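Local coordinates for fucolectin-related protein (Streptococcus pneumoniae, PDB 2WMF), which probably hydrolyses glycosidic linkages in host blood-group carbohydrate antigens, acting as a family 98 glycoside hydrolase, at residues N51-G56 with V102-E107; N57-A62 with I76-A81; W63-E68 with T298-D303; G145-E150 with V289-C294. One frame throughout, in Å; residues are numbered along the deposited sequence.

Interaction 1: residues N51-G56 with V102-E107; sequences NGLWWG and VKMLEE
Leu53 and Met104 make the apolar part of this contact, reaching toward each other tip to tip. The Met104 CE methyl fits against both branches of the leucine, 4.1 Å from Leu53 CD2 and 4.2 Å from Leu53 CD1. The methionine chain is folded rather than extended, with bends at chi2 (-53°) and chi3 (-52°), and these carry the methyl out from helix 95-111 to the loop.

Around this apolar pair the contact is polar and more exposed. Lys103, which is exposed, brings its CE to 3.7 Å from Asn51 O; the bend at chi4 leaves NZ slightly farther from that oxygen. Asn51 O also accepts a hydrogen bond from a water at 2.9 Å. The same water makes a weak bond to Glu107 OE1, so loop and helix are bridged through solvent one turn along from Lys103.

The loop follows the first barrel strand, 39-45, and Gly52 O accepts a hydrogen bond from Trp100 NE1 on the same helix. Across the two segments themselves there is no direct hydrogen bond: the loop leans on the helix through methyl contacts, and a water relays the polar link at the edge.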
loop_
_atom_site.group_PDB
_atom_site.type_symbol
_atom_site.label_atom_id
_atom_site.label_comp_id
_atom_site.label_asym_id
_atom_site.label_seq_id
_atom_site.Cartn_x
_atom_site.Cartn_y
_atom_site.Cartn_z
ATOM N N ASN A 51 -2.733 -21.545 -21.505
ATOM C CA ASN A 51 -1.293 -21.420 -21.236
ATOM C C ASN A 51 -0.918 -21.499 -19.741
ATOM O O ASN A 51 0.246 -21.243 -19.352
ATOM C CB ASN A 51 -0.726 -20.119 -21.870
ATOM C CG ASN A 51 -1.073 -18.863 -21.089
ATOM O OD1 ASN A 51 -0.434 -17.807 -21.253
ATOM N ND2 ASN A 51 -2.078 -18.964 -20.234
ATOM N N GLY A 52 -1.900 -21.821 -18.907
ATOM C CA GLY A 52 -1.704 -21.882 -17.470
ATOM C C GLY A 52 -1.810 -20.577 -16.701
ATOM O O GLY A 52 -1.501 -20.576 -15.498
ATOM N N LEU A 53 -2.218 -19.472 -17.342
ATOM C CA LEU A 53 -2.426 -18.158 -16.628
ATOM C C LEU A 53 -3.760 -17.472 -16.964
ATOM O O LEU A 53 -4.257 -17.533 -18.091
ATOM C CB LEU A 53 -1.262 -17.160 -16.893
ATOM C CG LEU A 53 0.149 -17.583 -16.469
ATOM C CD1 LEU A 53 1.146 -16.571 -17.022
ATOM C CD2 LEU A 53 0.280 -17.698 -14.942
ATOM N N TRP A 54 -4.338 -16.842 -15.952
ATOM C CA TRP A 54 -5.634 -16.156 -16.038
ATOM C C TRP A 54 -5.450 -14.740 -16.599
ATOM O O TRP A 54 -4.326 -14.230 -16.704
ATOM C CB TRP A 54 -6.278 -16.162 -14.655
ATOM C CG TRP A 54 -7.745 -15.816 -14.618
ATOM C CD1 TRP A 54 -8.321 -14.806 -13.908
ATOM C CD2 TRP A 54 -8.808 -16.484 -15.301
ATOM N NE1 TRP A 54 -9.692 -14.803 -14.091
ATOM C CE2 TRP A 54 -10.017 -15.814 -14.955
ATOM C CE3 TRP A 54 -8.861 -17.566 -16.175
ATOM C CZ2 TRP A 54 -11.254 -16.209 -15.451
ATOM C CZ3 TRP A 54 -10.109 -17.954 -16.680
ATOM C CH2 TRP A 54 -11.276 -17.267 -16.323
ATOM N N TRP A 55 -6.550 -14.110 -16.997
ATOM C CA TRP A 55 -6.569 -12.702 -17.444
ATOM C C TRP A 55 -5.777 -12.435 -18.728
ATOM O O TRP A 55 -5.461 -11.302 -19.063
ATOM C CB TRP A 55 -6.136 -11.769 -16.278
ATOM C CG TRP A 55 -7.255 -11.532 -15.291
ATOM C CD1 TRP A 55 -8.549 -11.234 -15.601
ATOM C CD2 TRP A 55 -7.200 -11.656 -13.869
ATOM N NE1 TRP A 55 -9.288 -11.099 -14.455
ATOM C CE2 TRP A 55 -8.486 -11.392 -13.378
ATOM C CE3 TRP A 55 -6.181 -11.956 -12.956
ATOM C CZ2 TRP A 55 -8.765 -11.372 -12.027
ATOM C CZ3 TRP A 55 -6.483 -11.984 -11.605
ATOM C CH2 TRP A 55 -7.757 -11.675 -11.162
ATOM N N GLY A 56 -5.519 -13.496 -19.494
ATOM C CA GLY A 56 -4.863 -13.347 -20.781
ATOM C C GLY A 56 -3.399 -12.946 -20.728
ATOM O O GLY A 56 -2.833 -12.533 -21.729
ATOM N N VAL A 102 6.645 -25.611 -10.873
ATOM C CA VAL A 102 7.857 -25.976 -11.614
ATOM C C VAL A 102 7.818 -25.436 -13.031
ATOM O O VAL A 102 8.805 -24.852 -13.498
ATOM C CB VAL A 102 8.105 -27.510 -11.586
ATOM C CG1 VAL A 102 9.242 -27.903 -12.568
ATOM C CG2 VAL A 102 8.428 -27.981 -10.146
ATOM N N LYS A 103 6.694 -25.584 -13.707
ATOM C CA LYS A 103 6.496 -24.959 -15.028
ATOM C C LYS A 103 6.824 -23.472 -14.998
ATOM O O LYS A 103 7.545 -22.966 -15.830
ATOM C CB LYS A 103 5.051 -25.181 -15.536
ATOM C CG LYS A 103 4.723 -24.516 -16.877
ATOM C CD LYS A 103 3.207 -24.498 -17.094
ATOM C CE LYS A 103 2.798 -23.631 -18.268
ATOM N NZ LYS A 103 2.853 -24.379 -19.554
ATOM N N MET A 104 6.257 -22.757 -14.023
ATOM C CA MET A 104 6.451 -21.324 -13.940
ATOM C C MET A 104 7.888 -20.942 -13.541
ATOM O O MET A 104 8.444 -19.959 -14.036
ATOM C CB MET A 104 5.408 -20.701 -12.998
ATOM C CG MET A 104 3.992 -20.878 -13.518
ATOM S SD MET A 104 3.687 -20.324 -15.215
ATOM C CE MET A 104 4.290 -18.644 -15.271
ATOM N N LEU A 105 8.479 -21.740 -12.659
ATOM C CA LEU A 105 9.888 -21.564 -12.272
ATOM C C LEU A 105 10.829 -21.747 -13.466
ATOM O O LEU A 105 11.730 -20.936 -13.688
ATOM C CB LEU A 105 10.267 -22.508 -11.149
ATOM C CG LEU A 105 9.749 -22.092 -9.731
ATOM C CD1 LEU A 105 9.816 -23.265 -8.766
ATOM C CD2 LEU A 105 10.544 -20.876 -9.187
ATOM N N GLU A 106 10.574 -22.781 -14.246
ATOM C CA GLU A 106 11.364 -23.019 -15.460
ATOM C C GLU A 106 11.316 -21.829 -16.425
ATOM O O GLU A 106 12.344 -21.372 -16.939
ATOM C CB GLU A 106 10.878 -24.295 -16.162
ATOM C CG GLU A 106 11.332 -25.577 -15.467
ATOM C CD GLU A 106 12.819 -25.877 -15.680
ATOM O OE1 GLU A 106 13.274 -25.786 -16.831
ATOM O OE2 GLU A 106 13.524 -26.171 -14.704
ATOM N N GLU A 107 10.108 -21.321 -16.644
ATOM C CA GLU A 107 9.923 -20.199 -17.548
ATOM C C GLU A 107 10.612 -18.950 -16.984
ATOM O O GLU A 107 11.325 -18.248 -17.709
ATOM C CB GLU A 107 8.431 -20.012 -17.773
ATOM C CG GLU A 107 8.060 -19.133 -18.858
ATOM C CD GLU A 107 6.537 -19.035 -18.969
ATOM O OE1 GLU A 107 5.816 -19.966 -18.510
ATOM O OE2 GLU A 107 6.068 -18.023 -19.520
HETATM O O HOH W 1 2.641 -19.705 -19.744
#

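Interaction 2: residues N57-A62 with I76-A81; sequences NTLKGA and IELHPA
Leu59 sets its CG anti to the backbone N (chi1 -173°) and so sends CD1 across to the strand, although its CB does not face that way. On the other side, Ile76 has CG1 anti to the carbonyl carbon (chi1 -57°), which splits its two branches between two different helix residues. This is the helix-on-strand packing of a beta-alpha-beta unit, made of strand 39-45, helix 59-64 and strand 74-79, at the start of a (beta/alpha)8 barrel.

Leu59 and Ile76 cross obliquely, with Leu59 CD1 4.0 Å from Ile76 CG2. The other branch of the isoleucine passes to the next turn of the helix, where Ile76 CD1 rests 4.0 Å from Ala62 CB. Two residues further along the strand, Leu78 meets the same leucine methyl more loosely, its CD2 4.5 Å from Leu59 CD1.

All four touching residues are buried and the contact between the segments is wholly apolar. Met104 of helix 95-111 packs on Leu78, and Leu44 of the preceding barrel strand touches both Leu59 and Ile76. Leu59 also packs on Ala108 of helix 95-111.

The helix itself opens with Thr58 as its N-cap: Thr58 OG1 accepts from Gly61 N at 3.0 Å, with an N-H...O angle of 148°.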
loop_
_atom_site.group_PDB
_atom_site.type_symbol
_atom_site.label_atom_id
_atom_site.label_comp_id
_atom_site.label_asym_id
_atom_site.label_seq_id
_atom_site.Cartn_x
_atom_site.Cartn_y
_atom_site.Cartn_z
ATOM N N ASN A 57 -2.790 -13.066 -19.553
ATOM C CA ASN A 57 -1.440 -12.596 -19.365
ATOM C C ASN A 57 -0.405 -13.698 -19.585
ATOM O O ASN A 57 -0.709 -14.899 -19.568
ATOM C CB ASN A 57 -1.336 -12.000 -17.943
ATOM C CG ASN A 57 -2.147 -10.713 -17.777
ATOM O OD1 ASN A 57 -2.375 -10.001 -18.751
ATOM N ND2 ASN A 57 -2.526 -10.379 -16.535
ATOM N N THR A 58 0.834 -13.254 -19.781
ATOM C CA THR A 58 2.007 -14.147 -19.827
ATOM C C THR A 58 3.096 -13.655 -18.858
ATOM O O THR A 58 3.126 -12.492 -18.520
ATOM C CB THR A 58 2.616 -14.230 -21.261
ATOM O OG1 THR A 58 3.150 -12.954 -21.704
ATOM C CG2 THR A 58 1.574 -14.739 -22.226
ATOM N N LEU A 59 4.021 -14.539 -18.469
ATOM C CA LEU A 59 5.159 -14.132 -17.645
ATOM C C LEU A 59 6.036 -13.116 -18.369
ATOM O O LEU A 59 6.440 -12.088 -17.781
ATOM C CB LEU A 59 5.955 -15.363 -17.203
ATOM C CG LEU A 59 7.080 -15.125 -16.212
ATOM C CD1 LEU A 59 6.572 -14.482 -14.934
ATOM C CD2 LEU A 59 7.742 -16.480 -15.909
ATOM N N LYS A 60 6.373 -13.395 -19.649
ATOM C CA LYS A 60 7.171 -12.474 -20.432
ATOM C C LYS A 60 6.496 -11.086 -20.488
ATOM O O LYS A 60 7.137 -10.056 -20.299
ATOM C CB LYS A 60 7.397 -13.048 -21.845
ATOM C CG LYS A 60 8.219 -12.180 -22.735
ATOM C CD LYS A 60 8.712 -13.019 -23.948
ATOM C CE LYS A 60 9.594 -12.204 -24.835
ATOM N NZ LYS A 60 8.806 -11.190 -25.592
ATOM N N GLY A 61 5.184 -11.065 -20.700
ATOM C CA GLY A 61 4.452 -9.803 -20.764
ATOM C C GLY A 61 4.426 -9.045 -19.441
ATOM O O GLY A 61 4.475 -7.806 -19.430
ATOM N N ALA A 62 4.338 -9.789 -18.355
ATOM C CA ALA A 62 4.347 -9.191 -17.012
ATOM C C ALA A 62 5.662 -8.444 -16.791
ATOM O O ALA A 62 5.681 -7.330 -16.270
ATOM C CB ALA A 62 4.163 -10.253 -15.938
ATOM N N ILE A 76 7.758 -10.578 -9.668
ATOM C CA ILE A 76 6.477 -11.127 -10.062
ATOM C C ILE A 76 5.999 -12.178 -9.056
ATOM O O ILE A 76 6.726 -13.127 -8.694
ATOM C CB ILE A 76 6.535 -11.757 -11.476
ATOM C CG1 ILE A 76 7.019 -10.722 -12.506
ATOM C CG2 ILE A 76 5.171 -12.342 -11.856
ATOM C CD1 ILE A 76 6.162 -9.443 -12.597
ATOM N N GLU A 77 4.769 -12.002 -8.590
ATOM C CA GLU A 77 4.122 -12.977 -7.690
ATOM C C GLU A 77 3.402 -14.015 -8.565
ATOM O O GLU A 77 2.782 -13.665 -9.570
ATOM C CB GLU A 77 3.086 -12.283 -6.778
ATOM C CG GLU A 77 2.074 -13.284 -6.173
ATOM C CD GLU A 77 0.886 -12.663 -5.481
ATOM O OE1 GLU A 77 1.057 -11.677 -4.764
ATOM O OE2 GLU A 77 -0.261 -13.203 -5.607
ATOM N N LEU A 78 3.582 -15.285 -8.214
ATOM C CA LEU A 78 2.955 -16.388 -8.904
ATOM C C LEU A 78 1.982 -17.052 -7.964
ATOM O O LEU A 78 2.376 -17.695 -7.033
ATOM C CB LEU A 78 3.999 -17.400 -9.393
ATOM C CG LEU A 78 4.928 -16.897 -10.519
ATOM C CD1 LEU A 78 6.121 -17.898 -10.663
ATOM C CD2 LEU A 78 4.209 -16.753 -11.865
ATOM N N HIS A 79 0.688 -16.866 -8.235
ATOM C CA HIS A 79 -0.396 -17.385 -7.421
ATOM C C HIS A 79 -1.077 -18.529 -8.197
ATOM O O HIS A 79 -1.569 -18.314 -9.296
ATOM C CB HIS A 79 -1.443 -16.280 -7.120
ATOM C CG HIS A 79 -2.387 -16.632 -6.002
ATOM N ND1 HIS A 79 -2.922 -17.896 -5.826
ATOM C CD2 HIS A 79 -2.881 -15.873 -4.994
ATOM C CE1 HIS A 79 -3.688 -17.889 -4.740
ATOM N NE2 HIS A 79 -3.666 -16.679 -4.210
ATOM N N PRO A 80 -1.084 -19.740 -7.629
ATOM C CA PRO A 80 -1.587 -20.868 -8.408
ATOM C C PRO A 80 -3.078 -20.765 -8.724
ATOM O O PRO A 80 -3.520 -21.330 -9.725
ATOM C CB PRO A 80 -1.263 -22.088 -7.524
ATOM C CG PRO A 80 -1.187 -21.533 -6.110
ATOM C CD PRO A 80 -0.625 -20.142 -6.280
ATOM N N ALA A 81 -3.830 -20.043 -7.889
ATOM C CA ALA A 81 -5.212 -19.646 -8.240
ATOM C C ALA A 81 -6.047 -20.839 -8.735
ATOM O O ALA A 81 -6.246 -21.772 -7.976
ATOM C CB ALA A 81 -5.198 -18.494 -9.260
#

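Interaction 3: residues W63-E68 with T298-D303; sequences WEAIPE and TFMTND
Phe299, the first residue to leave helical geometry after helix 295-298, swings its ring across to Ala65 and Ile66, where the chain runs on from helix 59-64. With CG anti to the backbone N (chi1 -177°), the ring reaches over although its CB is not aimed at the other segment. The approach is closest at Phe299 CE1, 4.0 Å from Ala65 CB and 4.2 Å from Ile66 CD1. Both methyls approach the ring obliquely, and the Ile66 side chain crosses that of Phe299 at about a right angle. Beyond this contact, Ile66 also packs on Phe309 of helix 307-322 and on Ala74 of strand 74-79.

Met300 comes next, at the start of the short strand 300-301, and points toward 63-68. Its chain runs extended as far as the sulfur before bending at chi3 (66°), and Met300 SD ends 3.8 Å from Ala65 CB. Met300 CB also sits 3.9 Å above the plane of the Phe299 ring, toward its rim, so the two neighbours pack on each other while converging on one alanine methyl.

The chain then turns through Asn302 and Asp303, both with positive phi. Asp303 does not touch 63-68, but its carboxylate is hydrogen-bonded to Thr58 OG1 at the start of helix 59-64, and Asn57 OD1 accepts from its backbone N.

Between 63-68 and 298-303 themselves no hydrogen bond forms. The chain after helix 295-298, which follows the last barrel strand, therefore meets Ala65 and Ile66 through carbon and sulfur contacts, while the nearby polar bonds tie it to the helix start.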
loop_
_atom_site.group_PDB
_atom_site.type_symbol
_atom_site.label_atom_id
_atom_site.label_comp_id
_atom_site.label_asym_id
_atom_site.label_seq_id
_atom_site.Cartn_x
_atom_site.Cartn_y
_atom_site.Cartn_z
ATOM N N TRP A 63 6.793 -9.086 -17.124
ATOM C CA TRP A 63 8.087 -8.431 -16.895
ATOM C C TRP A 63 8.287 -7.288 -17.900
ATOM O O TRP A 63 8.822 -6.226 -17.555
ATOM C CB TRP A 63 9.206 -9.460 -16.928
ATOM C CG TRP A 63 10.492 -9.002 -16.339
ATOM C CD1 TRP A 63 11.699 -9.021 -16.959
ATOM C CD2 TRP A 63 10.733 -8.562 -15.000
ATOM N NE1 TRP A 63 12.682 -8.583 -16.095
ATOM C CE2 TRP A 63 12.109 -8.289 -14.888
ATOM C CE3 TRP A 63 9.915 -8.353 -13.887
ATOM C CZ2 TRP A 63 12.690 -7.810 -13.705
ATOM C CZ3 TRP A 63 10.476 -7.859 -12.721
ATOM C CH2 TRP A 63 11.852 -7.592 -12.634
ATOM N N GLU A 64 7.791 -7.455 -19.126
ATOM C CA GLU A 64 7.784 -6.334 -20.093
ATOM C C GLU A 64 7.029 -5.106 -19.585
ATOM O O GLU A 64 7.391 -3.977 -19.916
ATOM C CB GLU A 64 7.259 -6.773 -21.461
ATOM C CG GLU A 64 8.269 -7.692 -22.157
ATOM C CD GLU A 64 7.779 -8.307 -23.446
ATOM O OE1 GLU A 64 6.564 -8.169 -23.756
ATOM O OE2 GLU A 64 8.616 -8.953 -24.148
ATOM N N ALA A 65 6.023 -5.334 -18.753
ATOM C CA ALA A 65 5.198 -4.251 -18.215
ATOM C C ALA A 65 5.924 -3.378 -17.183
ATOM O O ALA A 65 5.503 -2.263 -16.880
ATOM C CB ALA A 65 3.909 -4.844 -17.572
ATOM N N ILE A 66 7.008 -3.915 -16.610
ATOM C CA ILE A 66 7.719 -3.245 -15.515
ATOM C C ILE A 66 8.755 -2.306 -16.149
ATOM O O ILE A 66 9.677 -2.788 -16.900
ATOM C CB ILE A 66 8.429 -4.225 -14.576
ATOM C CG1 ILE A 66 7.494 -5.336 -14.057
ATOM C CG2 ILE A 66 9.125 -3.454 -13.454
ATOM C CD1 ILE A 66 6.197 -4.890 -13.359
ATOM N N PRO A 67 8.611 -0.986 -15.914
ATOM C CA PRO A 67 9.584 -0.081 -16.530
ATOM C C PRO A 67 11.019 -0.395 -16.139
ATOM O O PRO A 67 11.280 -0.918 -15.058
ATOM C CB PRO A 67 9.174 1.290 -16.014
ATOM C CG PRO A 67 7.758 1.151 -15.632
ATOM C CD PRO A 67 7.563 -0.256 -15.172
ATOM N N GLU A 68 11.952 -0.052 -17.025
ATOM C CA GLU A 68 13.341 -0.429 -16.793
ATOM C C GLU A 68 13.929 0.139 -15.504
ATOM O O GLU A 68 14.706 -0.538 -14.844
ATOM C CB GLU A 68 14.193 -0.020 -17.976
ATOM C CG GLU A 68 14.043 -0.936 -19.174
ATOM C CD GLU A 68 14.162 -2.444 -18.894
ATOM O OE1 GLU A 68 15.223 -2.917 -18.366
ATOM O OE2 GLU A 68 13.196 -3.146 -19.264
ATOM N N THR A 298 -5.559 -3.421 -11.362
ATOM C CA THR A 298 -4.336 -2.832 -10.778
ATOM C C THR A 298 -3.043 -3.190 -11.543
ATOM O O THR A 298 -1.995 -2.617 -11.227
ATOM C CB THR A 298 -4.170 -3.195 -9.272
ATOM O OG1 THR A 298 -4.189 -4.612 -9.088
ATOM C CG2 THR A 298 -5.297 -2.606 -8.409
ATOM N N PHE A 299 -3.085 -4.127 -12.484
ATOM C CA PHE A 299 -1.867 -4.536 -13.188
ATOM C C PHE A 299 -2.013 -4.618 -14.691
ATOM O O PHE A 299 -1.541 -3.739 -15.395
ATOM C CB PHE A 299 -1.305 -5.844 -12.585
ATOM C CG PHE A 299 0.002 -6.303 -13.194
ATOM C CD1 PHE A 299 1.008 -5.379 -13.581
ATOM C CD2 PHE A 299 0.243 -7.664 -13.354
ATOM C CE1 PHE A 299 2.203 -5.819 -14.132
ATOM C CE2 PHE A 299 1.429 -8.113 -13.906
ATOM C CZ PHE A 299 2.414 -7.184 -14.291
ATOM N N MET A 300 -2.734 -5.631 -15.192
ATOM C CA MET A 300 -2.634 -5.965 -16.635
ATOM C C MET A 300 -3.752 -6.963 -16.995
ATOM O O MET A 300 -4.081 -7.837 -16.217
ATOM C CB MET A 300 -1.247 -6.591 -16.899
ATOM C CG MET A 300 -0.765 -6.657 -18.266
ATOM S SD MET A 300 0.997 -7.187 -18.326
ATOM C CE MET A 300 0.926 -8.856 -17.728
ATOM N N THR A 301 -4.296 -6.819 -18.204
ATOM C CA THR A 301 -5.076 -7.872 -18.835
ATOM C C THR A 301 -4.595 -7.966 -20.284
ATOM O O THR A 301 -4.238 -6.950 -20.936
ATOM C CB THR A 301 -6.620 -7.648 -18.784
ATOM O OG1 THR A 301 -6.965 -6.518 -19.585
ATOM C CG2 THR A 301 -7.125 -7.498 -17.255
ATOM N N ASN A 302 -4.576 -9.187 -20.778
ATOM C CA ASN A 302 -4.128 -9.482 -22.160
ATOM C C ASN A 302 -2.754 -8.852 -22.468
ATOM O O ASN A 302 -2.472 -8.393 -23.596
ATOM C CB ASN A 302 -5.196 -9.026 -23.159
ATOM C CG ASN A 302 -6.466 -9.813 -23.023
ATOM O OD1 ASN A 302 -6.436 -11.000 -22.662
ATOM N ND2 ASN A 302 -7.601 -9.155 -23.260
ATOM N N ASP A 303 -1.887 -8.876 -21.444
ATOM C CA ASP A 303 -0.551 -8.279 -21.488
ATOM C C ASP A 303 -0.506 -6.775 -21.791
ATOM O O ASP A 303 0.533 -6.220 -22.134
ATOM C CB ASP A 303 0.340 -9.074 -22.474
ATOM C CG ASP A 303 0.903 -10.363 -21.874
ATOM O OD1 ASP A 303 0.849 -10.552 -20.644
ATOM O OD2 ASP A 303 1.441 -11.198 -22.644
#

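Interaction 4: residues G145-E150 with V289-C294; sequences GVLNIE and VYNFEC
The flat amide of Asn291 meets Leu147 at its nitrogen end, where Leu147 CD2 comes to 4.0 Å from Asn291 ND2 and the two side chains pass at a slant. A chi1 of -158° turns the amide into the barrel, and its oxygen bends back on its own chain: Asn291 OD1 accepts from Phe292 N at 2.9 Å. That donor lies 30° out of the carbonyl plane, at a C=O...N angle of 99°, so it comes in from beside the oxygen. Asn291 ND2 donates to Glu77 OE1 of strand 74-79, so both ends of the amide are occupied.

The second flat group, the Glu293 carboxylate, has Ile149 as its neighbour, with Ile149 CG2 4.5 Å from Glu293 OE2. These meetings span the inside of a (beta/alpha)8 barrel: strands 143-149 and 289-293 are its fourth and eighth, facing each other across the interior.

Toward the C-terminal ends of the strands, where such barrels carry their active sites, Glu150 OE1 stands 5.2 Å from Glu293 OE2. Lys212 makes a salt bridge to Glu150 and a long, weak ion pair to Glu293. Just beyond, the peptide bond between Glu293 and Cys294 is cis.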
loop_
_atom_site.group_PDB
_atom_site.type_symbol
_atom_site.label_atom_id
_atom_site.label_comp_id
_atom_site.label_asym_id
_atom_site.label_seq_id
_atom_site.Cartn_x
_atom_site.Cartn_y
_atom_site.Cartn_z
ATOM N N GLY A 145 11.523 -16.022 -2.898
ATOM C CA GLY A 145 10.770 -16.214 -1.668
ATOM C C GLY A 145 9.371 -16.709 -1.925
ATOM O O GLY A 145 9.016 -17.121 -3.040
ATOM N N VAL A 146 8.563 -16.648 -0.867
ATOM C CA VAL A 146 7.204 -17.186 -0.907
ATOM C C VAL A 146 6.253 -16.260 -0.133
ATOM O O VAL A 146 6.694 -15.475 0.695
ATOM C CB VAL A 146 7.109 -18.618 -0.349
ATOM C CG1 VAL A 146 7.994 -19.537 -1.190
ATOM C CG2 VAL A 146 7.472 -18.706 1.149
ATOM N N LEU A 147 4.962 -16.431 -0.388
ATOM C CA LEU A 147 3.903 -15.639 0.228
ATOM C C LEU A 147 2.852 -16.518 0.909
ATOM O O LEU A 147 2.504 -17.606 0.408
ATOM C CB LEU A 147 3.196 -14.800 -0.805
ATOM C CG LEU A 147 4.027 -13.697 -1.465
ATOM C CD1 LEU A 147 4.192 -13.930 -2.963
ATOM C CD2 LEU A 147 3.411 -12.315 -1.121
ATOM N N ASN A 148 2.389 -16.011 2.060
ATOM C CA ASN A 148 1.201 -16.480 2.732
ATOM C C ASN A 148 0.231 -15.299 2.666
ATOM O O ASN A 148 0.563 -14.190 3.110
ATOM C CB ASN A 148 1.540 -16.793 4.180
ATOM C CG ASN A 148 0.356 -17.280 5.003
ATOM O OD1 ASN A 148 -0.766 -17.370 4.507
ATOM N ND2 ASN A 148 0.615 -17.622 6.271
ATOM N N ILE A 149 -0.955 -15.539 2.136
ATOM C CA ILE A 149 -1.927 -14.470 1.901
ATOM C C ILE A 149 -3.301 -14.854 2.409
ATOM O O ILE A 149 -3.816 -15.873 1.992
ATOM C CB ILE A 149 -2.032 -14.140 0.363
ATOM C CG1 ILE A 149 -0.681 -13.728 -0.222
ATOM C CG2 ILE A 149 -3.026 -12.973 0.118
ATOM C CD1 ILE A 149 -0.711 -13.378 -1.725
ATOM N N GLU A 150 -3.867 -14.033 3.307
ATOM C CA GLU A 150 -5.315 -14.016 3.624
ATOM C C GLU A 150 -5.819 -15.215 4.432
ATOM O O GLU A 150 -6.138 -16.249 3.875
ATOM C CB GLU A 150 -6.189 -13.901 2.376
ATOM C CG GLU A 150 -7.656 -13.675 2.703
ATOM C CD GLU A 150 -8.499 -13.632 1.419
ATOM O OE1 GLU A 150 -8.196 -12.834 0.481
ATOM O OE2 GLU A 150 -9.443 -14.455 1.329
ATOM N N VAL A 289 7.386 -2.596 1.069
ATOM C CA VAL A 289 6.930 -3.648 0.185
ATOM C C VAL A 289 5.469 -3.371 -0.202
ATOM O O VAL A 289 4.651 -3.184 0.660
ATOM C CB VAL A 289 7.064 -5.062 0.852
ATOM C CG1 VAL A 289 6.411 -6.128 -0.048
ATOM C CG2 VAL A 289 8.546 -5.363 1.141
ATOM N N TYR A 290 5.192 -3.374 -1.498
ATOM C CA TYR A 290 3.882 -2.993 -2.067
ATOM C C TYR A 290 3.379 -4.079 -3.008
ATOM O O TYR A 290 4.086 -4.468 -3.961
ATOM C CB TYR A 290 4.013 -1.667 -2.827
ATOM C CG TYR A 290 4.635 -0.532 -2.041
ATOM C CD1 TYR A 290 3.843 0.399 -1.380
ATOM C CD2 TYR A 290 6.015 -0.355 -2.009
ATOM C CE1 TYR A 290 4.413 1.451 -0.681
ATOM C CE2 TYR A 290 6.606 0.685 -1.299
ATOM C CZ TYR A 290 5.794 1.599 -0.638
ATOM O OH TYR A 290 6.355 2.649 0.057
ATOM N N ASN A 291 2.161 -4.555 -2.737
ATOM C CA ASN A 291 1.482 -5.558 -3.513
ATOM C C ASN A 291 0.038 -5.082 -3.730
ATOM O O ASN A 291 -0.394 -4.190 -3.028
ATOM C CB ASN A 291 1.521 -6.914 -2.758
ATOM C CG ASN A 291 1.332 -8.138 -3.647
ATOM O OD1 ASN A 291 0.963 -8.070 -4.830
ATOM N ND2 ASN A 291 1.621 -9.313 -3.042
ATOM N N PHE A 292 -0.675 -5.685 -4.683
ATOM C CA PHE A 292 -1.963 -5.165 -5.146
ATOM C C PHE A 292 -2.906 -6.251 -5.631
ATOM O O PHE A 292 -2.472 -7.248 -6.228
ATOM C CB PHE A 292 -1.774 -4.167 -6.303
ATOM C CG PHE A 292 -0.899 -3.030 -5.916
ATOM C CD1 PHE A 292 -1.434 -1.886 -5.333
ATOM C CD2 PHE A 292 0.485 -3.150 -6.021
ATOM C CE1 PHE A 292 -0.617 -0.849 -4.912
ATOM C CE2 PHE A 292 1.336 -2.116 -5.585
ATOM C CZ PHE A 292 0.772 -0.975 -5.001
ATOM N N GLU A 293 -4.188 -6.010 -5.390
ATOM C CA GLU A 293 -5.286 -6.683 -6.087
ATOM C C GLU A 293 -6.347 -5.619 -6.342
ATOM O O GLU A 293 -6.285 -4.557 -5.764
ATOM C CB GLU A 293 -5.901 -7.775 -5.186
ATOM C CG GLU A 293 -4.989 -8.889 -4.780
ATOM C CD GLU A 293 -5.697 -10.045 -4.027
ATOM O OE1 GLU A 293 -6.865 -10.382 -4.379
ATOM O OE2 GLU A 293 -5.080 -10.606 -3.087
ATOM N N CYS A 294 -7.342 -5.877 -7.190
ATOM C CA CYS A 294 -7.431 -6.990 -8.162
ATOM C C CYS A 294 -6.688 -6.638 -9.467
ATOM O O CYS A 294 -6.955 -5.594 -10.085
ATOM C CB CYS A 294 -8.889 -7.226 -8.509
ATOM S SG CYS A 294 -9.160 -8.481 -9.808
#

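In the fold
All four contacts belong to the (beta/alpha)8 barrel of the catalytic module. Interactions 1 and 2 are neighbours, their centres about 6 Å apart, on the outer layer near helices 59-64 and 95-111. Interaction 3, centred about 10 Å from interaction 2, uses the chain running on from helix 59-64 and the 298-303 segment, which follows helix 295-298. Interaction 4 lies inside the barrel, about 13 Å from interaction 2, and the two share its sheet. Along the chain, 57-62 and 76-81 fall between the halves of interaction 1, whereas interaction 3 encloses interaction 4. Interaction 3 thus joins the chain beside the first barrel helix to that following the last strand, in a barrel closed by strands 39-45 and 289-293.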